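Local coordinates for putative agmatinase (Clostridium difficile, PDB 3LHL), which probably catalyses the hydrolysis of agmatine to putrescine and urea at a cluster of manganese ions, at residues E42-L48 with R268-I273; F92-H98 with C244-E248; H98-A104 with Y198-D202; F185-V189 with I230-I234; S209-G213 with S259-A263. One frame throughout, in Å; residues are numbered along the deposited sequence.

Overall arrangement
Interactions 2 and 3 form the buried heart of the fold: they share H98 and meet through D245. Interaction 2 is a parallel beta ladder with apolar packing that ends in metal-site residues, whereas interaction 3 is the polar, metal-bound one. Interactions 1, 4 and 5 lie farther out, about 15 to 17 Å from the chain centre to theirs, mostly buried with exposed margins. Interactions 1 and 5 both use helix 258-278. In interaction 1, R268 bonds E42 O and E269 takes the S45 hydroxyl, each bracing the other; interaction 5 joins the helix's first turns to the loop of residues 209-213. Interaction 4, purely apolar, pairs two helices and touches interaction 1 through F231 and I234.

Interaction 1 of 5, residues E42-L48 with R268-I273; sequences ETYSPFL and RELCLI
The 42-48 segment passes alongside helix 258-278, its CA atoms nearest at S45 and E269, 7.1 Å apart, and the side chains of the helix reach across. R268 lays its guanidinium against the backbone: NH1 donates to E42 O at 2.7 Å, with the oxygen in the guanidinium plane but the donor well above the carbonyl plane. Y44 O and S45 CA lie over one face of the same group. Its rotation is fixed from the other edge by E269, whose OE2 takes R268 NE at 2.7 Å in a salt bridge. A bend at chi3 (69°) turns the arginine tip to meet both partners. E269 uses its second oxygen too, since S45 OG donates to OE1 at 2.6 Å on the syn side. S45 OG in turn accepts from L48 N, an ST motif that ties the turn together. Below this polar patch L48 and I273 cross at about a right angle, with L48 CD1 a tight 3.2 Å from I273 CD1. L272 CD1 packs on S45 CB. Around the contact, L272 also rests on L50 of strand 50-51, E269 and I273 lean on helix 229-235 through F231 and I234, and L270 and C271 face F92 of strand 90-95.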
# COMPACT_ATOMS: atom_id res chain seq x y z
N GLU A 42 -19.09 10.27 -0.69
CA GLU A 42 -19.15 11.05 -1.92
C GLU A 42 -18.16 10.52 -2.95
O GLU A 42 -17.05 10.12 -2.60
CB GLU A 42 -18.84 12.52 -1.63
CG GLU A 42 -19.76 13.19 -0.62
CD GLU A 42 -21.22 13.16 -1.04
OE1 GLU A 42 -21.50 13.11 -2.26
OE2 GLU A 42 -22.10 13.20 -0.15
N THR A 43 -18.55 10.53 -4.22
CA THR A 43 -17.68 10.07 -5.29
C THR A 43 -16.82 11.24 -5.77
O THR A 43 -15.88 11.06 -6.54
CB THR A 43 -18.48 9.52 -6.50
OG1 THR A 43 -19.25 10.57 -7.10
CG2 THR A 43 -19.42 8.40 -6.05
N TYR A 44 -17.14 12.44 -5.30
CA TYR A 44 -16.40 13.63 -5.69
C TYR A 44 -15.39 14.03 -4.63
O TYR A 44 -15.67 14.02 -3.44
CB TYR A 44 -17.36 14.81 -5.93
CG TYR A 44 -16.65 16.11 -6.23
CD1 TYR A 44 -15.87 16.25 -7.38
CD2 TYR A 44 -16.72 17.19 -5.36
CE1 TYR A 44 -15.19 17.44 -7.66
CE2 TYR A 44 -16.04 18.39 -5.62
CZ TYR A 44 -15.28 18.50 -6.77
OH TYR A 44 -14.60 19.66 -7.04
N SER A 45 -14.19 14.39 -5.08
CA SER A 45 -13.14 14.82 -4.17
C SER A 45 -12.89 16.30 -4.36
O SER A 45 -12.35 16.73 -5.38
CB SER A 45 -11.85 14.04 -4.43
OG SER A 45 -10.78 14.57 -3.66
N PRO A 46 -13.31 17.12 -3.38
CA PRO A 46 -13.10 18.57 -3.48
C PRO A 46 -11.62 18.94 -3.39
O PRO A 46 -11.20 19.95 -3.95
CB PRO A 46 -13.92 19.12 -2.31
CG PRO A 46 -13.93 17.98 -1.32
CD PRO A 46 -14.12 16.78 -2.20
N PHE A 47 -10.84 18.11 -2.71
CA PHE A 47 -9.40 18.35 -2.57
C PHE A 47 -8.69 18.18 -3.91
O PHE A 47 -7.80 18.95 -4.24
CB PHE A 47 -8.81 17.37 -1.54
CG PHE A 47 -7.33 17.55 -1.31
CD1 PHE A 47 -6.83 18.73 -0.76
CD2 PHE A 47 -6.43 16.53 -1.63
CE1 PHE A 47 -5.45 18.89 -0.52
CE2 PHE A 47 -5.05 16.68 -1.40
CZ PHE A 47 -4.56 17.86 -0.84
N LEU A 48 -9.08 17.17 -4.68
CA LEU A 48 -8.45 16.91 -5.97
C LEU A 48 -9.27 17.43 -7.15
O LEU A 48 -8.75 17.55 -8.26
CB LEU A 48 -8.21 15.41 -6.15
CG LEU A 48 -7.32 14.72 -5.10
CD1 LEU A 48 -7.55 13.21 -5.16
CD2 LEU A 48 -5.86 15.06 -5.34
N ARG A 268 -10.41 6.15 -2.30
CA ARG A 268 -10.99 7.00 -3.33
C ARG A 268 -9.98 7.93 -4.00
O ARG A 268 -9.86 7.94 -5.22
CB ARG A 268 -12.13 7.86 -2.76
CG ARG A 268 -12.83 8.68 -3.83
CD ARG A 268 -13.81 9.66 -3.21
NE ARG A 268 -13.13 10.72 -2.49
CZ ARG A 268 -13.72 11.55 -1.64
NH1 ARG A 268 -15.02 11.44 -1.40
NH2 ARG A 268 -13.01 12.49 -1.03
N GLU A 269 -9.26 8.70 -3.19
CA GLU A 269 -8.28 9.64 -3.73
C GLU A 269 -7.24 8.94 -4.61
O GLU A 269 -6.86 9.46 -5.67
CB GLU A 269 -7.58 10.41 -2.60
CG GLU A 269 -8.53 10.99 -1.55
CD GLU A 269 -9.55 11.97 -2.13
OE1 GLU A 269 -9.38 13.20 -1.94
OE2 GLU A 269 -10.52 11.52 -2.77
N LEU A 270 -6.78 7.77 -4.18
CA LEU A 270 -5.79 7.03 -4.95
C LEU A 270 -6.36 6.56 -6.28
O LEU A 270 -5.68 6.63 -7.30
CB LEU A 270 -5.26 5.85 -4.15
CG LEU A 270 -4.27 6.22 -3.03
CD1 LEU A 270 -3.89 4.99 -2.24
CD2 LEU A 270 -3.03 6.87 -3.65
N CYS A 271 -7.60 6.07 -6.28
CA CYS A 271 -8.22 5.62 -7.51
C CYS A 271 -8.31 6.81 -8.46
O CYS A 271 -7.98 6.71 -9.64
CB CYS A 271 -9.62 5.06 -7.25
SG CYS A 271 -9.66 3.40 -6.53
N LEU A 272 -8.76 7.94 -7.93
CA LEU A 272 -8.89 9.15 -8.73
C LEU A 272 -7.55 9.52 -9.35
O LEU A 272 -7.43 9.68 -10.57
CB LEU A 272 -9.42 10.29 -7.87
CG LEU A 272 -10.88 10.13 -7.45
CD1 LEU A 272 -11.27 11.22 -6.46
CD2 LEU A 272 -11.77 10.18 -8.69
N ILE A 273 -6.53 9.64 -8.51
CA ILE A 273 -5.19 9.99 -8.96
C ILE A 273 -4.66 9.08 -10.06
O ILE A 273 -4.17 9.56 -11.09
CB ILE A 273 -4.22 10.00 -7.75
CG1 ILE A 273 -3.92 11.44 -7.36
CG2 ILE A 273 -2.95 9.23 -8.05
CD1 ILE A 273 -5.16 12.24 -7.08

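Interaction 2 of 5, residues F92-H98 with C244-E248; sequences FMIGGEH and CDIVE. With MN (manganese (II) ion), chain B.
M93 O is held twice by the neighbouring strand: I246 N donates to it at 3.1 Å, and D245 CA-H approaches it with 3.0 Å between CA and O. Strands 90-95 and 240-247 are neighbours in the central parallel sheet of the arginase fold. Their ladder continues through M93 N to C244 O and G95 N to I246 O, then past the strand ends with E248 N to G96 O at 2.9 Å. On the face with F92, the sulfur of C244 sits over one face of the phenyl ring, offset toward its rim, with SG 4.1 Å from the ring centroid. I94 and I246 run side by side on that face, and their CD1 atoms press together at 3.4 Å. On the other face selenomethionine M93 lies beside D245, whose carboxylate is taken up by Y198, T101 and T200.

At the metal end the geometry turns on E248. Bent at chi2 (-59°), its side chain turns back so that OE2 accepts from H98 N at 3.2 Å, met from far above the carboxylate plane. V247 CG2 covers one face of the H98 imidazole as a CH-pi contact, 3.7 Å from the centroid. H98 ND1 binds a manganese ion at 2.2 Å, with D121, D125 and D202 completing its protein ligands, while NE2 is held by T200. E248 is itself a ligand of a further manganese in a structure of this protein. A single hydrogen bond from the backbone N of H98 thus couples two metal-site residues, and the V247 methyl over the ring face probably helps steady the imidazole.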
# COMPACT_ATOMS: atom_id res chain seq x y z
N PHE A 92 -4.87 -2.77 -8.04
CA PHE A 92 -4.97 -1.97 -6.84
C PHE A 92 -5.51 -2.91 -5.76
O PHE A 92 -6.70 -3.22 -5.72
CB PHE A 92 -5.93 -0.79 -7.05
CG PHE A 92 -5.87 0.25 -5.97
CD1 PHE A 92 -6.44 1.50 -6.17
CD2 PHE A 92 -5.26 -0.02 -4.75
CE1 PHE A 92 -6.40 2.47 -5.17
CE2 PHE A 92 -5.22 0.95 -3.74
CZ PHE A 92 -5.79 2.19 -3.95
N MSE A 93 -4.61 -3.36 -4.90
CA MSE A 93 -4.94 -4.30 -3.84
C MSE A 93 -5.24 -3.62 -2.50
O MSE A 93 -4.52 -2.71 -2.06
CB MSE A 93 -3.78 -5.30 -3.70
CG MSE A 93 -3.98 -6.41 -2.69
SE MSE A 93 -2.55 -7.74 -2.81
CE MSE A 93 -1.04 -6.57 -2.41
N ILE A 94 -6.32 -4.07 -1.87
CA ILE A 94 -6.75 -3.58 -0.56
C ILE A 94 -6.56 -4.79 0.32
O ILE A 94 -7.46 -5.62 0.45
CB ILE A 94 -8.24 -3.22 -0.53
CG1 ILE A 94 -8.58 -2.21 -1.62
CG2 ILE A 94 -8.60 -2.69 0.85
CD1 ILE A 94 -7.78 -0.94 -1.56
N GLY A 95 -5.40 -4.92 0.93
CA GLY A 95 -5.18 -6.10 1.72
C GLY A 95 -5.33 -6.00 3.21
O GLY A 95 -5.87 -5.04 3.77
N GLY A 96 -4.89 -7.09 3.83
CA GLY A 96 -4.86 -7.21 5.27
C GLY A 96 -3.41 -6.86 5.56
O GLY A 96 -2.97 -5.76 5.26
N GLU A 97 -2.65 -7.82 6.09
CA GLU A 97 -1.26 -7.54 6.42
C GLU A 97 -0.39 -7.14 5.23
O GLU A 97 -0.72 -7.40 4.07
CB GLU A 97 -0.63 -8.72 7.15
CG GLU A 97 -0.51 -9.97 6.33
CD GLU A 97 0.21 -11.06 7.09
OE1 GLU A 97 -0.31 -11.51 8.13
OE2 GLU A 97 1.31 -11.46 6.64
N HIS A 98 0.73 -6.50 5.54
CA HIS A 98 1.64 -6.01 4.51
C HIS A 98 2.31 -7.08 3.65
O HIS A 98 2.82 -6.78 2.58
CB HIS A 98 2.69 -5.10 5.16
CG HIS A 98 3.11 -3.96 4.29
ND1 HIS A 98 3.79 -2.87 4.78
CD2 HIS A 98 2.94 -3.74 2.97
CE1 HIS A 98 4.03 -2.02 3.79
NE2 HIS A 98 3.52 -2.53 2.68
N CYS A 244 -0.49 -0.75 -7.13
CA CYS A 244 -0.73 -0.04 -5.88
C CYS A 244 -1.48 -0.87 -4.85
O CYS A 244 -2.17 -1.83 -5.19
CB CYS A 244 -1.51 1.25 -6.17
SG CYS A 244 -1.88 2.28 -4.73
N ASP A 245 -1.32 -0.50 -3.58
CA ASP A 245 -2.02 -1.17 -2.50
C ASP A 245 -2.00 -0.36 -1.20
O ASP A 245 -1.14 0.49 -0.99
CB ASP A 245 -1.43 -2.57 -2.25
CG ASP A 245 -0.04 -2.54 -1.62
OD1 ASP A 245 0.16 -1.81 -0.61
OD2 ASP A 245 0.86 -3.26 -2.12
N ILE A 246 -2.99 -0.61 -0.35
CA ILE A 246 -3.08 0.02 0.96
C ILE A 246 -3.26 -1.17 1.89
O ILE A 246 -4.01 -2.10 1.57
CB ILE A 246 -4.28 1.00 1.09
CG1 ILE A 246 -5.60 0.26 0.82
CG2 ILE A 246 -4.11 2.17 0.14
CD1 ILE A 246 -6.84 1.15 0.97
N VAL A 247 -2.58 -1.18 3.02
CA VAL A 247 -2.67 -2.33 3.90
C VAL A 247 -2.66 -2.00 5.38
O VAL A 247 -2.45 -0.86 5.78
CB VAL A 247 -1.48 -3.30 3.63
CG1 VAL A 247 -1.52 -3.79 2.18
CG2 VAL A 247 -0.16 -2.59 3.89
N GLU A 248 -2.89 -3.03 6.19
CA GLU A 248 -2.87 -2.97 7.64
C GLU A 248 -4.06 -2.31 8.35
O GLU A 248 -3.99 -2.01 9.55
CB GLU A 248 -1.55 -2.34 8.11
CG GLU A 248 -0.32 -3.20 7.78
CD GLU A 248 -0.36 -4.60 8.41
OE1 GLU A 248 -1.45 -5.03 8.85
OE2 GLU A 248 0.69 -5.29 8.46
MN MN B . 4.20 -2.34 6.90

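Interaction 3 of 5, residues H98-A104 with Y198-D202; sequences HLVTLPA and YLTID. With MN (manganese (II) ion), chain B; MN (manganese (II) ion), chain C.
H98 and D202 belong to the dinuclear manganese centre of the arginase fold, set at the C-terminal end of a parallel sheet flanked by helices. Here the turn leading into helix 101-111 is pinned on strand 196-202, tightly at the metal end and more loosely below. In the tight part, D202 OD2 bridges two manganese ions at 2.2 and 2.4 Å, sharing the nearer one with H98. The imidazole and carboxylate planes stand 80° apart. Through its other ring nitrogen, H98 NE2 donates to T200 OG1 at 2.7 Å, nearly in the ring plane and fairly straight at 160°. With chi1 at 178°, the T200 hydroxyl lies opposite its own backbone N, pointing across the gap to the histidine. D245 OD1 holds the same hydroxyl from beyond it, and so probably helps position T200 for the histidine. At the second ion, D121, H123 and D204 join D202.

The looser part is buried too, but side chains touch there without strong bonds to each other. The T101 and T200 hydroxyls are 3.4 Å apart from OG1 to OG1, a weak pairing at most, and T101 OG1 is better served by D245 OD2. The latter also takes Y198 OH, so one carboxylate gathers both segments. T101 CG2 merely rests obliquely by Y198 CE2 at 3.9 Å. Farthest from the metals, A104 CB packs against Y198 OH at 3.5 Å.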
# COMPACT_ATOMS: atom_id res chain seq x y z
N HIS A 98 0.73 -6.50 5.54
CA HIS A 98 1.64 -6.01 4.51
C HIS A 98 2.31 -7.08 3.65
O HIS A 98 2.82 -6.78 2.58
CB HIS A 98 2.69 -5.10 5.16
CG HIS A 98 3.11 -3.96 4.29
ND1 HIS A 98 3.79 -2.87 4.78
CD2 HIS A 98 2.94 -3.74 2.97
CE1 HIS A 98 4.03 -2.02 3.79
NE2 HIS A 98 3.52 -2.53 2.68
N LEU A 99 2.31 -8.33 4.10
CA LEU A 99 2.96 -9.37 3.31
C LEU A 99 2.31 -9.56 1.93
O LEU A 99 3.00 -9.94 0.99
CB LEU A 99 2.97 -10.70 4.08
CG LEU A 99 3.74 -11.85 3.42
CD1 LEU A 99 5.18 -11.45 3.14
CD2 LEU A 99 3.69 -13.06 4.33
N VAL A 100 1.01 -9.28 1.81
CA VAL A 100 0.32 -9.44 0.53
C VAL A 100 0.99 -8.64 -0.59
O VAL A 100 0.82 -8.94 -1.77
CB VAL A 100 -1.18 -9.00 0.60
CG1 VAL A 100 -1.90 -9.78 1.69
CG2 VAL A 100 -1.28 -7.51 0.83
N THR A 101 1.75 -7.62 -0.20
CA THR A 101 2.45 -6.78 -1.15
C THR A 101 3.58 -7.51 -1.90
O THR A 101 3.87 -7.20 -3.05
CB THR A 101 3.04 -5.54 -0.43
OG1 THR A 101 1.97 -4.71 0.03
CG2 THR A 101 3.95 -4.75 -1.36
N LEU A 102 4.20 -8.49 -1.25
CA LEU A 102 5.31 -9.22 -1.87
C LEU A 102 4.93 -9.90 -3.19
O LEU A 102 5.52 -9.61 -4.22
CB LEU A 102 5.92 -10.23 -0.89
CG LEU A 102 7.07 -11.12 -1.37
CD1 LEU A 102 8.16 -10.29 -2.05
CD2 LEU A 102 7.64 -11.87 -0.17
N PRO A 103 3.94 -10.81 -3.16
CA PRO A 103 3.55 -11.47 -4.41
C PRO A 103 2.99 -10.50 -5.44
O PRO A 103 3.21 -10.67 -6.64
CB PRO A 103 2.51 -12.50 -3.95
CG PRO A 103 1.93 -11.89 -2.71
CD PRO A 103 3.16 -11.33 -2.02
N ALA A 104 2.27 -9.48 -4.98
CA ALA A 104 1.69 -8.49 -5.87
C ALA A 104 2.80 -7.76 -6.58
O ALA A 104 2.77 -7.58 -7.81
CB ALA A 104 0.84 -7.51 -5.07
N TYR A 198 5.73 1.28 -8.00
CA TYR A 198 4.81 0.38 -7.31
C TYR A 198 4.61 1.11 -5.99
O TYR A 198 5.56 1.30 -5.23
CB TYR A 198 5.40 -0.99 -7.02
CG TYR A 198 4.36 -1.89 -6.38
CD1 TYR A 198 3.56 -2.73 -7.15
CD2 TYR A 198 4.10 -1.81 -5.01
CE1 TYR A 198 2.52 -3.47 -6.57
CE2 TYR A 198 3.07 -2.54 -4.42
CZ TYR A 198 2.28 -3.37 -5.21
OH TYR A 198 1.24 -4.08 -4.64
N LEU A 199 3.39 1.55 -5.73
CA LEU A 199 3.09 2.28 -4.51
C LEU A 199 2.45 1.41 -3.44
O LEU A 199 1.34 0.90 -3.63
CB LEU A 199 2.16 3.46 -4.83
CG LEU A 199 1.59 4.27 -3.67
CD1 LEU A 199 2.70 4.98 -2.92
CD2 LEU A 199 0.59 5.28 -4.23
N THR A 200 3.15 1.22 -2.33
CA THR A 200 2.63 0.42 -1.23
C THR A 200 2.46 1.31 -0.00
O THR A 200 3.43 1.86 0.53
CB THR A 200 3.56 -0.77 -0.89
OG1 THR A 200 3.02 -1.48 0.24
CG2 THR A 200 4.98 -0.29 -0.57
N ILE A 201 1.22 1.45 0.44
CA ILE A 201 0.91 2.28 1.59
C ILE A 201 0.42 1.50 2.81
O ILE A 201 -0.69 0.96 2.80
CB ILE A 201 -0.17 3.34 1.22
CG1 ILE A 201 0.43 4.36 0.26
CG2 ILE A 201 -0.71 4.02 2.48
CD1 ILE A 201 -0.55 5.42 -0.20
N ASP A 202 1.25 1.43 3.84
CA ASP A 202 0.85 0.78 5.08
C ASP A 202 0.12 1.92 5.80
O ASP A 202 0.72 2.93 6.14
CB ASP A 202 2.08 0.37 5.90
CG ASP A 202 1.70 -0.31 7.19
OD1 ASP A 202 0.74 0.16 7.85
OD2 ASP A 202 2.35 -1.30 7.56
MN MN B . 4.20 -2.34 6.90
MN MN C . 3.44 -0.73 9.59

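Interaction 4 of 5, residues F185-V189 with I230-I234; sequences FENIV and IFKII
F185 points its ring into helix 229-235, where I230, I233 and I234 pack along its CD2-CE2 side. The two helices lie side by side on one face of the central parallel sheet of this alpha/beta fold, their short segments crossing at -22° with axes 9.9 Å apart. They run nearly parallel, and the fit between them is carried by branched and aromatic side chains.

The phenyl ring is the main wedge. With CG opposite its backbone N, chi1 -167°, F185 swings away from its own helix and lays CD2 and CE2 against I230, the CE2 to CB distance being 3.7 Å. I234 meets the ring differently, bringing CG1 up to the edge, close to the ring plane, 3.9 Å from CE2. One turn along its own helix, V189 puts CG2 over the centre of one ring face, so that the ring is held flat against a methyl group while its rim faces the partner helix. Beneath the pair, F120 and F156 of the sheet meet the same ring edge-to-face and extend the apolar core.

I233 fits in from the other helix, nearer the surface. Its side chain crosses those of F185 and V189 obliquely, with CG2 4.0 Å from V189 CG2. Its other arm runs toward the solvent-exposed E186, CD1 lying 3.9 Å from E186 CB, and the glutamate stretches on past it. The CG2 methyl of I233 also rests on the backbone, 3.7 Å from E186 CA.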
# COMPACT_ATOMS: atom_id res chain seq x y z
N PHE A 185 8.72 13.92 0.18
CA PHE A 185 8.00 13.21 -0.87
C PHE A 185 7.93 13.93 -2.22
O PHE A 185 8.17 13.31 -3.26
CB PHE A 185 6.58 12.86 -0.43
CG PHE A 185 5.89 11.86 -1.34
CD1 PHE A 185 6.45 10.60 -1.55
CD2 PHE A 185 4.70 12.20 -1.99
CE1 PHE A 185 5.83 9.68 -2.42
CE2 PHE A 185 4.08 11.29 -2.86
CZ PHE A 185 4.65 10.02 -3.08
N GLU A 186 7.62 15.22 -2.22
CA GLU A 186 7.53 15.97 -3.47
C GLU A 186 8.86 15.95 -4.21
O GLU A 186 8.90 15.80 -5.43
CB GLU A 186 7.09 17.41 -3.21
CG GLU A 186 6.91 18.24 -4.48
CD GLU A 186 6.20 19.56 -4.23
OE1 GLU A 186 6.19 20.02 -3.07
OE2 GLU A 186 5.64 20.14 -5.18
N ASN A 187 9.96 16.11 -3.47
CA ASN A 187 11.28 16.09 -4.08
C ASN A 187 11.57 14.73 -4.71
O ASN A 187 12.07 14.65 -5.83
CB ASN A 187 12.37 16.42 -3.05
CG ASN A 187 12.54 17.91 -2.85
OD1 ASN A 187 12.17 18.71 -3.71
ND2 ASN A 187 13.11 18.30 -1.72
N ILE A 188 11.27 13.65 -3.98
CA ILE A 188 11.50 12.30 -4.47
C ILE A 188 10.68 12.01 -5.72
O ILE A 188 11.19 11.43 -6.67
CB ILE A 188 11.18 11.24 -3.39
CG1 ILE A 188 12.21 11.34 -2.25
CG2 ILE A 188 11.20 9.83 -3.99
CD1 ILE A 188 13.66 11.21 -2.72
N VAL A 189 9.42 12.42 -5.70
CA VAL A 189 8.53 12.19 -6.84
C VAL A 189 9.00 12.90 -8.11
O VAL A 189 8.97 12.31 -9.19
CB VAL A 189 7.09 12.62 -6.50
CG1 VAL A 189 6.20 12.48 -7.72
CG2 VAL A 189 6.54 11.75 -5.36
N ILE A 230 0.08 14.05 -0.31
CA ILE A 230 0.79 13.17 -1.23
C ILE A 230 -0.08 12.90 -2.46
O ILE A 230 0.44 12.62 -3.54
CB ILE A 230 1.17 11.81 -0.59
CG1 ILE A 230 -0.07 10.94 -0.38
CG2 ILE A 230 1.88 12.05 0.73
CD1 ILE A 230 0.25 9.47 -0.19
N PHE A 231 -1.39 13.01 -2.30
CA PHE A 231 -2.28 12.78 -3.43
C PHE A 231 -2.13 13.91 -4.45
O PHE A 231 -2.12 13.67 -5.66
CB PHE A 231 -3.73 12.67 -2.97
CG PHE A 231 -3.96 11.55 -1.99
CD1 PHE A 231 -3.34 10.31 -2.18
CD2 PHE A 231 -4.79 11.73 -0.89
CE1 PHE A 231 -3.55 9.27 -1.29
CE2 PHE A 231 -5.00 10.69 0.01
CZ PHE A 231 -4.38 9.45 -0.19
N LYS A 232 -1.99 15.13 -3.95
CA LYS A 232 -1.83 16.29 -4.81
C LYS A 232 -0.48 16.20 -5.52
O LYS A 232 -0.37 16.46 -6.72
CB LYS A 232 -1.92 17.57 -3.99
CG LYS A 232 -2.10 18.83 -4.82
CD LYS A 232 -2.15 20.07 -3.94
CE LYS A 232 -0.94 20.97 -4.17
NZ LYS A 232 0.36 20.27 -3.89
N ILE A 233 0.55 15.82 -4.77
CA ILE A 233 1.90 15.69 -5.29
C ILE A 233 1.98 14.65 -6.41
O ILE A 233 2.66 14.85 -7.41
CB ILE A 233 2.87 15.32 -4.15
CG1 ILE A 233 2.96 16.48 -3.17
CG2 ILE A 233 4.23 14.94 -4.72
CD1 ILE A 233 3.63 16.15 -1.86
N ILE A 234 1.28 13.54 -6.22
CA ILE A 234 1.28 12.50 -7.24
C ILE A 234 0.49 12.98 -8.45
O ILE A 234 0.91 12.78 -9.59
CB ILE A 234 0.66 11.19 -6.70
CG1 ILE A 234 1.65 10.50 -5.76
CG2 ILE A 234 0.26 10.28 -7.85
CD1 ILE A 234 1.12 9.24 -5.14

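Interaction 5 of 5, residues S209-G213 with S259-A263; sequences SVFPG and STVIA
G213 N donates to S259 OG at 2.9 Å, the one hydrogen bond that links the two segments, somewhat bent at 144°. The same hydroxyl is also bonded to D254 OD2, so the serine is tied both to the loop before its helix and to the loop it faces. P212 closes in next to it, CD coming within 3.5 Å of S259 OG. G213 carries no side chain, which lets the loop pass near the serine CB.

The aromatic contacts come from F211. S259 CB stands over one face of the ring, offset toward the rim, as a CH-pi contact 4.0 Å from the centroid. The backbone of the same serine takes part as well: S259 O lies 3.1 Å from F211 CE1, while also accepting the helical bond from A263 N. The ring gets there because chi1 of -168° carries it off the loop toward the helix.

Apolar packing is left to I262, one turn further on. Its CG2 touches F211 CD1 at 4.1 Å. Its long branch reaches out to V210, where CD1 packs on CG1 at 4.0 Å with the two side chains crossing at about a right angle. L206 adds to the packing around this isoleucine, and L203 and L249 to that around F211.

The loop follows strand 196-202, just beyond D202 and D204 of the metal site, and the F211 side chain is about 5 Å from that of D204 at nearest atoms. The arginase fold places its manganese site among the loops at the C-terminal ends of the strands, and this contact holds one such loop against helix 258-278.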
# COMPACT_ATOMS: atom_id res chain seq x y z
N SER A 209 -3.14 7.79 17.05
CA SER A 209 -4.38 8.35 17.59
C SER A 209 -5.36 8.76 16.48
O SER A 209 -6.54 8.98 16.73
CB SER A 209 -4.09 9.57 18.47
OG SER A 209 -3.31 9.20 19.59
N VAL A 210 -4.84 8.86 15.27
CA VAL A 210 -5.66 9.21 14.12
C VAL A 210 -6.20 7.94 13.47
O VAL A 210 -7.37 7.86 13.12
CB VAL A 210 -4.83 9.99 13.07
CG1 VAL A 210 -5.63 10.16 11.77
CG2 VAL A 210 -4.40 11.34 13.64
N PHE A 211 -5.33 6.94 13.33
CA PHE A 211 -5.69 5.67 12.71
C PHE A 211 -5.33 4.52 13.66
O PHE A 211 -4.36 3.80 13.44
CB PHE A 211 -4.93 5.50 11.39
CG PHE A 211 -5.42 4.36 10.52
CD1 PHE A 211 -6.46 4.56 9.62
CD2 PHE A 211 -4.82 3.11 10.59
CE1 PHE A 211 -6.91 3.52 8.79
CE2 PHE A 211 -5.26 2.06 9.77
CZ PHE A 211 -6.30 2.27 8.87
N PRO A 212 -6.11 4.35 14.73
CA PRO A 212 -5.83 3.28 15.70
C PRO A 212 -6.28 1.90 15.24
O PRO A 212 -5.88 0.88 15.82
CB PRO A 212 -6.56 3.77 16.95
CG PRO A 212 -7.77 4.44 16.37
CD PRO A 212 -7.21 5.22 15.21
N GLY A 213 -7.11 1.86 14.20
CA GLY A 213 -7.60 0.58 13.69
C GLY A 213 -6.54 -0.10 12.86
O GLY A 213 -6.71 -0.32 11.66
N SER A 259 -11.24 4.72 11.47
CA SER A 259 -10.14 4.16 10.70
C SER A 259 -10.63 3.62 9.36
O SER A 259 -9.94 3.72 8.35
CB SER A 259 -9.46 3.04 11.48
OG SER A 259 -8.80 3.55 12.62
N THR A 260 -11.82 3.03 9.36
CA THR A 260 -12.39 2.47 8.14
C THR A 260 -12.75 3.59 7.17
O THR A 260 -12.52 3.48 5.96
CB THR A 260 -13.66 1.65 8.47
OG1 THR A 260 -13.31 0.59 9.37
CG2 THR A 260 -14.29 1.06 7.20
N VAL A 261 -13.29 4.67 7.71
CA VAL A 261 -13.68 5.81 6.90
C VAL A 261 -12.43 6.40 6.26
O VAL A 261 -12.44 6.77 5.09
CB VAL A 261 -14.39 6.88 7.76
CG1 VAL A 261 -14.78 8.07 6.91
CG2 VAL A 261 -15.62 6.27 8.43
N ILE A 262 -11.36 6.49 7.04
CA ILE A 262 -10.10 7.03 6.54
C ILE A 262 -9.58 6.18 5.38
O ILE A 262 -9.14 6.71 4.36
CB ILE A 262 -9.04 7.07 7.66
CG1 ILE A 262 -9.51 8.01 8.78
CG2 ILE A 262 -7.70 7.48 7.09
CD1 ILE A 262 -8.54 8.13 9.95
N ALA A 263 -9.64 4.86 5.54
CA ALA A 263 -9.17 3.95 4.50
C ALA A 263 -10.02 4.12 3.23
O ALA A 263 -9.51 4.07 2.11
CB ALA A 263 -9.25 2.50 4.99